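Local structure of conserved exported protein (Bacteroides fragilis, 3CLW) at residues Val274-Tyr279 with Thr306-Ser311; Arg294-Leu299 with Leu348-Ala353; Asn185-Gln190 with Pro230-Met235; Ser311-Leu316 with Trp354-Ala359. The protein probably hydrolyses O-glycosidic bonds as a member of glycoside hydrolase family 30, although its substrate is unknown. All coordinates share one frame; numbering follows the deposited sequence.

Overall arrangement
The four contacts lie in the TIM barrel of the chain. Contact 1 pairs two neighbouring barrel strands, and contacts 3 and 4 sit at the C-terminal ends of strands, where glycoside hydrolases of this clan hold their active site. Contacts 1, 3 and 4 meet in one polar cluster: S311, common to contacts 1 and 4, reaches E231 of contact 3 (OG to OE2 2.6 Å), and H277 of contact 1 reaches E186 (ND1 to OE2 2.7 Å). E186 and E312 bring their OE2 atoms to 3.9 Å. Contact 2, on the helical outside of the barrel, joins contact 1 through F308 O and S352 N (2.6 Å), its centre about 18 Å from that of contact 4.

Contact 1: Val274-Tyr279 with Thr306-Ser311; sequences VAAHDY and TKFWAS
The F308 ring leans obliquely over the backbone of its neighbour strand, CD1 lying 3.2 Å from V274 O and CE1 4.0 Å from A276 CB. With CG anti to the backbone N (chi1 -179°), the ring is laid along V274 and A276, which share its side of the sheet. Further along that side, D278 turns its carboxylate back, OD2 coming 3.6 Å from A310 CB, while OD1 makes a salt bridge with R292. At the other end V274 and T306 meet methyl to methyl, CG2 to CG2. Four backbone hydrogen bonds hold the strands parallel: V274 N to K307 O, W309 N to V274 O (2.9 Å), A276 N to W309 O and S311 N to A276 O. Strands 270-276 and 307-310, linked through helix 285-300, form a beta-alpha-beta unit of the TIM barrel. F308 and V274 therefore face that helix, touching L299, whereas A275 and W309 turn to the barrel interior. Beyond them S311 OG lies 3.4 Å from A275 CB and at the edge of the H277 imidazole, in its plane, 3.1 Å from CD2. Both groups have a common polar partner: S311 OG and H277 NE2 each hydrogen-bond to E231 OE2, and H277 ND1 bonds to E186. The W309 indole heads away from the 274-276 strand, its NE1 bonded to D20.

Contact 2: Arg294-Leu299 with Leu348-Ala353; sequences RIHKEL and LANASA
In H296 the first torsion (chi1 -175°) swings CG opposite the main-chain nitrogen, carrying the imidazole off the helix, and N350 turns its CG beside its own N (chi1 -79°), which lays the amide over that ring. The contact lies on the outer helical layer of the TIM barrel: H296 belongs to helix 285-300, and N350 follows helix 328-347 on the way into strand 353-356. N350 has left helical geometry with a positive phi, a bend at which its side chain faces the neighbouring helix. Amide and imidazole planes are only 3° apart, a flat stack with N350 CG 3.8 Å from H296 CE1. At the root of the side chain the fit is closer, H296 CB resting 3.2 Å from L348 O. One residue earlier, I295 CD1 meets A349 CB at 4.4 Å, a loose apolar touch beside F308, which I295 also packs on. On the far flank of the helix E298 OE1 draws in K297 NZ at 3.4 Å, a weak bond, and R294 NE at longer range. The N350 amide is held at its other end by a weak hydrogen bond from R409 to OD1, while its ND2 sits 3.8 Å above the imidazole plane, over the ring centre.

Contact 3: Asn185-Gln190 with Pro230-Met235; sequences NEPNGQ and PEVGDM
The Asn-Glu-Pro run N185-E186-P187, a hallmark of clan A glycoside hydrolases, follows strand 178-182 of the TIM barrel and here packs on the end of strand 226-232. In relatives the glutamate at this place is the catalytic acid/base, and E186 is probably its counterpart. A type I turn from E186 to G189 sends N188 back to the strand, where its OD1 accepts a nearly straight bond from G233 N (2.8 Å), the donor tilted 27° from the amide's carbonyl plane. N188 CG stands between backbone N and carbonyl carbon (chi1 56°), which turns the amide towards V232 and G233. A weak, bent bond runs from E186 N to E231 O at 2.7 Å. Beside it P187 CD presses against P230 O at 3.1 Å, next to the cis peptide that precedes P230. The E186 side chain, extended beyond CG, passes alongside G233: both CG and CD lie 3.5 Å from G233 CA, a closeness helped by the lack of a side chain there. N185 crosses E231 at about a right angle, its OD1 4.2 Å from E231 CB. E231 bends at chi2 and directs its carboxylate to R69 and S182 through OE1 and to S311 and H277 through OE2. Since H277 also bonds E186 OE2 through its other ring nitrogen, one imidazole ties the two carboxylates together, and E231 would act as a second shell that fixes the ring orienting E186.

Contact 4: Ser311-Leu316 with Trp354-Ala359; sequences SEYCIL and WQWWTA
E312 lays its carboxylate over one face of the W357 indole, OE2 3.6 Å above the plane and offset toward the rim, the two planes 27° apart. The chains run side by side, E312 CG 3.6 Å from W357 CB, each with CG anti to its N (chi1 -162° for E312). T358 CG2 covers the opposite face of the indole. At the pyrrole end C314 SG comes obliquely to W357 CD1 at 3.7 Å, a sulfur-aromatic contact. The backbones are clasped by W357 N, which donates to Y313 O (2.9 Å), approaching from above the carbonyl plane; the same oxygen meets W356 CE3 at 3.2 Å. Y313 CB touches W354 CZ2 at 3.9 Å where the two side chains pass at a slant, and W354 lays CZ3 over a face of W356. Segment 311-316 is the loop leaving strand 307-310, and W354-W356 end the adjacent strand 353-356 of the TIM barrel, the chain turning a corner at W357. In clan A hydrolases the glutamate following the first of these is the nucleophile, and E312 probably corresponds to it. Deeper in, Q355 brings OE1 to 3.4 Å from S311 CB, and a water donates to both S311 O and W356 O, bridging the carbonyls. A second shell of bonds probably helps to position these groups: Y279 OH binds E312 OE2, R69 and N21 grip the two ends of the Q355 amide, and W28 meets W357 edge-to-face. Beyond them T396 bonds W356 NE1, and E317 bonds Y313 OH.

Contact 1: Val274-Tyr279 with Thr306-Ser311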
# COMPACT_ATOMS: atom_id res chain seq x y z
N VAL A 274 -12.69 -2.95 -1.78
CA VAL A 274 -12.68 -1.50 -1.60
C VAL A 274 -11.26 -1.08 -1.16
O VAL A 274 -10.69 -1.67 -0.25
CB VAL A 274 -13.70 -1.11 -0.51
CG1 VAL A 274 -13.67 0.39 -0.18
CG2 VAL A 274 -15.10 -1.56 -0.88
N ALA A 275 -10.71 -0.07 -1.82
CA ALA A 275 -9.40 0.48 -1.46
C ALA A 275 -9.51 1.85 -0.83
O ALA A 275 -10.10 2.76 -1.41
CB ALA A 275 -8.44 0.56 -2.69
N ALA A 276 -8.91 2.00 0.35
CA ALA A 276 -8.78 3.31 0.98
C ALA A 276 -7.42 3.44 1.65
O ALA A 276 -6.75 2.45 1.93
CB ALA A 276 -9.91 3.55 2.00
N HIS A 277 -7.03 4.69 1.90
CA HIS A 277 -5.74 5.03 2.51
C HIS A 277 -5.87 5.24 4.00
O HIS A 277 -6.93 5.64 4.49
CB HIS A 277 -5.17 6.27 1.82
CG HIS A 277 -5.05 6.11 0.33
ND1 HIS A 277 -4.72 7.14 -0.51
CD2 HIS A 277 -5.26 5.03 -0.46
CE1 HIS A 277 -4.71 6.71 -1.76
NE2 HIS A 277 -5.00 5.42 -1.75
N ASP A 278 -4.79 4.93 4.71
CA ASP A 278 -4.70 5.03 6.18
C ASP A 278 -4.56 6.45 6.72
O ASP A 278 -4.64 6.66 7.93
CB ASP A 278 -3.50 4.24 6.66
CG ASP A 278 -3.71 2.76 6.55
OD1 ASP A 278 -4.59 2.22 7.26
OD2 ASP A 278 -2.96 2.13 5.78
N TYR A 279 -4.29 7.41 5.85
CA TYR A 279 -4.05 8.78 6.27
C TYR A 279 -5.10 9.33 7.25
O TYR A 279 -6.28 9.04 7.11
CB TYR A 279 -3.95 9.69 5.05
CG TYR A 279 -2.82 9.33 4.10
CD1 TYR A 279 -1.47 9.53 4.48
CD2 TYR A 279 -3.07 8.82 2.83
CE1 TYR A 279 -0.42 9.22 3.63
CE2 TYR A 279 -2.02 8.50 1.96
CZ TYR A 279 -0.69 8.71 2.38
OH TYR A 279 0.37 8.44 1.55
N THR A 306 -16.90 -8.94 -0.07
CA THR A 306 -16.02 -7.91 -0.60
C THR A 306 -14.81 -7.77 0.28
O THR A 306 -14.92 -7.71 1.49
CB THR A 306 -16.78 -6.59 -0.76
OG1 THR A 306 -17.87 -6.82 -1.66
CG2 THR A 306 -15.88 -5.46 -1.33
N LYS A 307 -13.64 -7.76 -0.35
CA LYS A 307 -12.38 -7.50 0.36
C LYS A 307 -12.16 -6.01 0.70
O LYS A 307 -12.78 -5.10 0.14
CB LYS A 307 -11.21 -8.04 -0.46
CG LYS A 307 -11.08 -9.56 -0.48
CD LYS A 307 -10.02 -9.98 -1.44
CE LYS A 307 -9.74 -11.45 -1.32
NZ LYS A 307 -8.63 -11.89 -2.22
N PHE A 308 -11.25 -5.79 1.65
CA PHE A 308 -10.69 -4.47 1.86
C PHE A 308 -9.16 -4.45 1.60
O PHE A 308 -8.47 -5.41 1.93
CB PHE A 308 -11.00 -3.97 3.29
CG PHE A 308 -10.46 -2.59 3.55
CD1 PHE A 308 -11.05 -1.49 2.95
CD2 PHE A 308 -9.34 -2.42 4.34
CE1 PHE A 308 -10.55 -0.22 3.17
CE2 PHE A 308 -8.82 -1.17 4.56
CZ PHE A 308 -9.41 -0.06 3.97
N TRP A 309 -8.66 -3.37 0.99
CA TRP A 309 -7.21 -3.11 0.82
C TRP A 309 -6.89 -1.73 1.39
O TRP A 309 -7.53 -0.71 1.04
CB TRP A 309 -6.81 -3.12 -0.66
CG TRP A 309 -6.51 -4.47 -1.29
CD1 TRP A 309 -6.91 -5.71 -0.83
CD2 TRP A 309 -5.79 -4.71 -2.51
NE1 TRP A 309 -6.45 -6.69 -1.68
CE2 TRP A 309 -5.77 -6.10 -2.72
CE3 TRP A 309 -5.13 -3.86 -3.45
CZ2 TRP A 309 -5.15 -6.68 -3.82
CZ3 TRP A 309 -4.52 -4.46 -4.56
CH2 TRP A 309 -4.53 -5.85 -4.73
N ALA A 310 -5.91 -1.70 2.29
CA ALA A 310 -5.31 -0.42 2.70
C ALA A 310 -4.25 -0.14 1.61
O ALA A 310 -3.29 -0.89 1.44
CB ALA A 310 -4.74 -0.52 4.13
N SER A 311 -4.48 0.89 0.81
CA SER A 311 -3.75 0.96 -0.46
C SER A 311 -2.76 2.12 -0.59
O SER A 311 -2.15 2.30 -1.65
CB SER A 311 -4.73 1.00 -1.63
OG SER A 311 -5.62 2.11 -1.46

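Contact 2: Arg294-Leu299 with Leu348-Ala353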
# COMPACT_ATOMS: atom_id res chain seq x y z
N ARG A 294 -15.45 -0.23 12.07
CA ARG A 294 -16.60 0.18 11.29
C ARG A 294 -16.54 -0.32 9.84
O ARG A 294 -17.57 -0.75 9.29
CB ARG A 294 -16.75 1.70 11.32
CG ARG A 294 -18.19 2.10 11.02
CD ARG A 294 -18.34 3.58 10.98
NE ARG A 294 -19.62 3.95 10.39
CZ ARG A 294 -20.00 5.19 10.14
NH1 ARG A 294 -19.21 6.20 10.45
NH2 ARG A 294 -21.19 5.41 9.59
N ILE A 295 -15.34 -0.30 9.25
CA ILE A 295 -15.14 -0.76 7.89
C ILE A 295 -15.61 -2.19 7.76
O ILE A 295 -16.43 -2.50 6.89
CB ILE A 295 -13.64 -0.66 7.43
CG1 ILE A 295 -13.17 0.82 7.40
CG2 ILE A 295 -13.45 -1.35 6.09
CD1 ILE A 295 -11.70 0.99 7.00
N HIS A 296 -15.08 -3.06 8.61
CA HIS A 296 -15.43 -4.46 8.59
C HIS A 296 -16.93 -4.72 8.88
O HIS A 296 -17.55 -5.56 8.23
CB HIS A 296 -14.56 -5.24 9.56
CG HIS A 296 -14.80 -6.71 9.51
ND1 HIS A 296 -14.74 -7.43 8.34
CD2 HIS A 296 -15.14 -7.59 10.48
CE1 HIS A 296 -15.01 -8.70 8.59
NE2 HIS A 296 -15.27 -8.82 9.88
N LYS A 297 -17.49 -4.00 9.85
CA LYS A 297 -18.91 -4.11 10.18
C LYS A 297 -19.77 -3.80 8.95
O LYS A 297 -20.55 -4.64 8.52
CB LYS A 297 -19.28 -3.21 11.37
CG LYS A 297 -20.71 -3.45 11.96
CD LYS A 297 -21.45 -2.12 12.25
CE LYS A 297 -20.58 -1.07 12.99
NZ LYS A 297 -21.10 0.38 13.02
N GLU A 298 -19.59 -2.62 8.36
CA GLU A 298 -20.40 -2.19 7.20
C GLU A 298 -20.10 -2.99 5.96
O GLU A 298 -21.01 -3.38 5.24
CB GLU A 298 -20.21 -0.72 6.85
CG GLU A 298 -20.35 0.27 7.98
CD GLU A 298 -21.69 0.26 8.62
OE1 GLU A 298 -21.81 0.81 9.75
OE2 GLU A 298 -22.63 -0.31 8.01
N LEU A 299 -18.81 -3.22 5.69
CA LEU A 299 -18.44 -3.94 4.46
C LEU A 299 -18.86 -5.40 4.49
O LEU A 299 -19.31 -5.92 3.48
CB LEU A 299 -16.94 -3.81 4.12
CG LEU A 299 -16.47 -4.12 2.70
CD1 LEU A 299 -17.30 -3.43 1.60
CD2 LEU A 299 -14.98 -3.78 2.57
N LEU A 348 -8.65 -5.72 12.42
CA LEU A 348 -9.90 -5.02 12.65
C LEU A 348 -10.65 -4.77 11.35
O LEU A 348 -11.83 -5.07 11.26
CB LEU A 348 -9.69 -3.72 13.43
CG LEU A 348 -9.05 -3.83 14.82
CD1 LEU A 348 -9.25 -2.55 15.59
CD2 LEU A 348 -9.58 -5.02 15.59
N ALA A 349 -9.96 -4.25 10.33
CA ALA A 349 -10.56 -3.98 9.04
C ALA A 349 -10.51 -5.21 8.14
O ALA A 349 -11.07 -5.19 7.05
CB ALA A 349 -9.91 -2.77 8.37
N ASN A 350 -9.88 -6.28 8.64
CA ASN A 350 -9.69 -7.53 7.90
C ASN A 350 -9.11 -7.33 6.50
O ASN A 350 -9.56 -7.96 5.53
CB ASN A 350 -11.00 -8.34 7.84
CG ASN A 350 -11.29 -9.11 9.14
OD1 ASN A 350 -11.50 -10.31 9.13
ND2 ASN A 350 -11.30 -8.40 10.24
N ALA A 351 -8.13 -6.43 6.39
CA ALA A 351 -7.63 -6.04 5.08
C ALA A 351 -6.98 -7.22 4.41
O ALA A 351 -6.25 -7.95 5.07
CB ALA A 351 -6.64 -4.89 5.21
N SER A 352 -7.19 -7.40 3.11
CA SER A 352 -6.42 -8.42 2.38
C SER A 352 -5.06 -7.97 1.84
O SER A 352 -4.31 -8.79 1.31
CB SER A 352 -7.25 -9.06 1.25
OG SER A 352 -8.22 -9.96 1.79
N ALA A 353 -4.77 -6.67 1.91
CA ALA A 353 -3.50 -6.11 1.45
C ALA A 353 -3.21 -4.87 2.27
O ALA A 353 -4.15 -4.21 2.71
CB ALA A 353 -3.54 -5.74 -0.01

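Contact 3: Asn185-Gln190 with Pro230-Met235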
# COMPACT_ATOMS: atom_id res chain seq x y z
N ASN A 185 -7.24 8.35 -7.93
CA ASN A 185 -6.59 8.47 -6.64
C ASN A 185 -7.20 9.57 -5.80
O ASN A 185 -7.42 10.69 -6.28
CB ASN A 185 -5.11 8.81 -6.81
CG ASN A 185 -4.39 8.92 -5.48
OD1 ASN A 185 -4.39 7.97 -4.70
ND2 ASN A 185 -3.73 10.07 -5.23
N GLU A 186 -7.43 9.26 -4.54
CA GLU A 186 -7.99 10.24 -3.60
C GLU A 186 -9.00 11.20 -4.28
O GLU A 186 -8.80 12.41 -4.31
CB GLU A 186 -6.85 10.95 -2.86
CG GLU A 186 -5.95 9.95 -2.13
CD GLU A 186 -4.91 10.59 -1.20
OE1 GLU A 186 -4.71 11.80 -1.26
OE2 GLU A 186 -4.30 9.86 -0.40
N PRO A 187 -10.09 10.65 -4.86
CA PRO A 187 -11.05 11.50 -5.58
C PRO A 187 -11.84 12.48 -4.68
O PRO A 187 -12.41 13.44 -5.18
CB PRO A 187 -11.97 10.48 -6.28
CG PRO A 187 -11.94 9.30 -5.42
CD PRO A 187 -10.51 9.24 -4.86
N ASN A 188 -11.80 12.27 -3.37
CA ASN A 188 -12.29 13.23 -2.38
C ASN A 188 -11.49 14.55 -2.35
O ASN A 188 -11.98 15.58 -1.89
CB ASN A 188 -12.20 12.60 -0.99
CG ASN A 188 -10.78 12.11 -0.67
OD1 ASN A 188 -10.34 11.04 -1.12
ND2 ASN A 188 -10.06 12.90 0.13
N GLY A 189 -10.25 14.51 -2.81
CA GLY A 189 -9.33 15.61 -2.59
C GLY A 189 -9.58 16.83 -3.43
O GLY A 189 -9.99 16.73 -4.59
N GLN A 190 -9.31 17.99 -2.85
CA GLN A 190 -9.30 19.24 -3.59
C GLN A 190 -7.97 19.41 -4.31
O GLN A 190 -7.13 20.20 -3.90
CB GLN A 190 -9.57 20.46 -2.69
CG GLN A 190 -9.89 21.75 -3.46
CD GLN A 190 -10.09 22.93 -2.53
OE1 GLN A 190 -9.13 23.49 -2.02
NE2 GLN A 190 -11.35 23.31 -2.29
N PRO A 230 -12.01 2.85 -4.39
CA PRO A 230 -11.88 4.24 -4.87
C PRO A 230 -10.60 4.97 -4.49
O PRO A 230 -10.42 6.11 -4.93
CB PRO A 230 -13.08 4.92 -4.22
CG PRO A 230 -13.20 4.20 -2.89
CD PRO A 230 -12.69 2.79 -3.08
N GLU A 231 -9.74 4.37 -3.67
CA GLU A 231 -8.48 5.03 -3.26
C GLU A 231 -8.75 6.37 -2.56
O GLU A 231 -8.00 7.36 -2.76
CB GLU A 231 -7.53 5.26 -4.44
CG GLU A 231 -7.26 4.03 -5.28
CD GLU A 231 -6.03 3.24 -4.83
OE1 GLU A 231 -5.56 2.39 -5.63
OE2 GLU A 231 -5.52 3.47 -3.69
N VAL A 232 -9.80 6.41 -1.75
CA VAL A 232 -10.08 7.62 -0.96
C VAL A 232 -8.94 7.97 0.03
O VAL A 232 -8.37 7.10 0.67
CB VAL A 232 -11.49 7.59 -0.23
CG1 VAL A 232 -12.66 7.87 -1.25
CG2 VAL A 232 -11.72 6.32 0.55
N GLY A 233 -8.64 9.26 0.13
CA GLY A 233 -7.52 9.70 0.96
C GLY A 233 -7.66 9.48 2.45
O GLY A 233 -6.67 9.44 3.18
N ASP A 234 -8.90 9.33 2.90
CA ASP A 234 -9.24 9.21 4.32
C ASP A 234 -10.35 8.16 4.39
O ASP A 234 -11.32 8.22 3.60
CB ASP A 234 -9.69 10.58 4.88
CG ASP A 234 -9.82 10.60 6.41
OD1 ASP A 234 -10.31 9.62 7.01
OD2 ASP A 234 -9.45 11.62 7.03
N MET A 235 -10.22 7.20 5.32
CA MET A 235 -11.20 6.12 5.43
C MET A 235 -12.62 6.66 5.78
O MET A 235 -13.60 5.95 5.68
CB MET A 235 -10.74 5.07 6.46
CG MET A 235 -9.62 4.11 6.02
SD MET A 235 -8.68 3.41 7.42
CE MET A 235 -8.09 1.92 6.64

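Contact 4: Ser311-Leu316 with Trp354-Ala359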
# COMPACT_ATOMS: atom_id res chain seq x y z
N SER A 311 -4.48 0.89 0.81
CA SER A 311 -3.75 0.96 -0.46
C SER A 311 -2.76 2.12 -0.59
O SER A 311 -2.15 2.30 -1.65
CB SER A 311 -4.73 1.00 -1.63
OG SER A 311 -5.62 2.11 -1.46
N GLU A 312 -2.60 2.90 0.47
CA GLU A 312 -1.57 3.95 0.51
C GLU A 312 -1.41 4.48 1.90
O GLU A 312 -2.37 4.78 2.56
CB GLU A 312 -1.89 5.11 -0.43
CG GLU A 312 -0.66 5.99 -0.74
CD GLU A 312 -1.01 7.30 -1.41
OE1 GLU A 312 -1.57 7.32 -2.52
OE2 GLU A 312 -0.69 8.34 -0.81
N TYR A 313 -0.15 4.58 2.34
CA TYR A 313 0.20 5.30 3.55
C TYR A 313 1.66 5.76 3.54
O TYR A 313 2.52 5.08 2.97
CB TYR A 313 -0.03 4.44 4.80
CG TYR A 313 0.28 5.21 6.07
CD1 TYR A 313 -0.55 6.29 6.48
CD2 TYR A 313 1.43 4.92 6.83
CE1 TYR A 313 -0.26 7.01 7.61
CE2 TYR A 313 1.73 5.63 7.97
CZ TYR A 313 0.90 6.68 8.36
OH TYR A 313 1.20 7.39 9.50
N CYS A 314 1.92 6.89 4.18
CA CYS A 314 3.27 7.27 4.64
C CYS A 314 3.11 8.21 5.84
O CYS A 314 2.01 8.74 6.06
CB CYS A 314 4.08 7.93 3.52
SG CYS A 314 3.44 9.50 2.97
N ILE A 315 4.17 8.41 6.62
CA ILE A 315 4.14 9.34 7.75
C ILE A 315 3.94 10.74 7.23
O ILE A 315 4.80 11.30 6.53
CB ILE A 315 5.43 9.33 8.61
CG1 ILE A 315 5.80 7.92 9.05
CG2 ILE A 315 5.28 10.28 9.80
CD1 ILE A 315 4.82 7.25 10.00
N LEU A 316 2.80 11.31 7.57
CA LEU A 316 2.38 12.61 7.08
C LEU A 316 1.90 13.43 8.25
O LEU A 316 2.13 14.63 8.29
CB LEU A 316 1.23 12.43 6.09
CG LEU A 316 1.15 13.33 4.88
CD1 LEU A 316 2.47 13.33 4.12
CD2 LEU A 316 0.00 12.85 4.01
N TRP A 354 -1.92 -4.58 2.46
CA TRP A 354 -1.45 -3.32 3.07
C TRP A 354 -0.36 -2.74 2.17
O TRP A 354 0.60 -3.44 1.84
CB TRP A 354 -0.93 -3.54 4.50
CG TRP A 354 -0.86 -2.25 5.24
CD1 TRP A 354 -1.85 -1.68 6.00
CD2 TRP A 354 0.23 -1.31 5.22
NE1 TRP A 354 -1.43 -0.47 6.48
CE2 TRP A 354 -0.17 -0.20 6.00
CE3 TRP A 354 1.50 -1.29 4.61
CZ2 TRP A 354 0.67 0.91 6.21
CZ3 TRP A 354 2.32 -0.19 4.80
CH2 TRP A 354 1.90 0.90 5.61
N GLN A 355 -0.51 -1.48 1.75
CA GLN A 355 0.37 -0.91 0.72
C GLN A 355 0.95 0.45 1.12
O GLN A 355 0.21 1.36 1.52
CB GLN A 355 -0.37 -0.81 -0.62
CG GLN A 355 -1.28 -2.04 -0.92
CD GLN A 355 -1.79 -2.08 -2.32
OE1 GLN A 355 -2.37 -1.10 -2.80
NE2 GLN A 355 -1.58 -3.20 -3.02
N TRP A 356 2.27 0.54 1.07
CA TRP A 356 2.97 1.82 1.23
C TRP A 356 2.68 2.76 0.08
O TRP A 356 2.32 2.32 -1.01
CB TRP A 356 4.51 1.59 1.26
CG TRP A 356 4.99 1.14 2.56
CD1 TRP A 356 5.33 -0.14 2.92
CD2 TRP A 356 5.22 1.95 3.71
NE1 TRP A 356 5.77 -0.16 4.23
CE2 TRP A 356 5.70 1.11 4.74
CE3 TRP A 356 5.05 3.33 3.98
CZ2 TRP A 356 6.01 1.58 6.01
CZ3 TRP A 356 5.36 3.80 5.25
CH2 TRP A 356 5.85 2.94 6.24
N TRP A 357 2.86 4.06 0.33
CA TRP A 357 3.07 5.03 -0.73
C TRP A 357 4.51 4.78 -1.29
O TRP A 357 4.97 3.62 -1.38
CB TRP A 357 2.82 6.45 -0.15
CG TRP A 357 3.10 7.65 -1.02
CD1 TRP A 357 3.81 8.76 -0.65
CD2 TRP A 357 2.70 7.87 -2.39
NE1 TRP A 357 3.88 9.65 -1.69
CE2 TRP A 357 3.22 9.13 -2.77
CE3 TRP A 357 1.99 7.11 -3.34
CZ2 TRP A 357 3.03 9.67 -4.06
CZ3 TRP A 357 1.80 7.65 -4.61
CH2 TRP A 357 2.33 8.91 -4.96
N THR A 358 5.22 5.81 -1.70
CA THR A 358 6.55 5.61 -2.31
C THR A 358 7.48 4.73 -1.43
O THR A 358 7.63 4.98 -0.24
CB THR A 358 7.23 6.94 -2.56
OG1 THR A 358 7.36 7.62 -1.31
CG2 THR A 358 6.41 7.83 -3.55
N ALA A 359 8.06 3.68 -2.01
CA ALA A 359 9.08 2.85 -1.34
C ALA A 359 10.31 3.68 -0.85
O ALA A 359 10.93 3.35 0.16
CB ALA A 359 9.52 1.76 -2.27
O HOH W 1 0.15 3.41 -2.49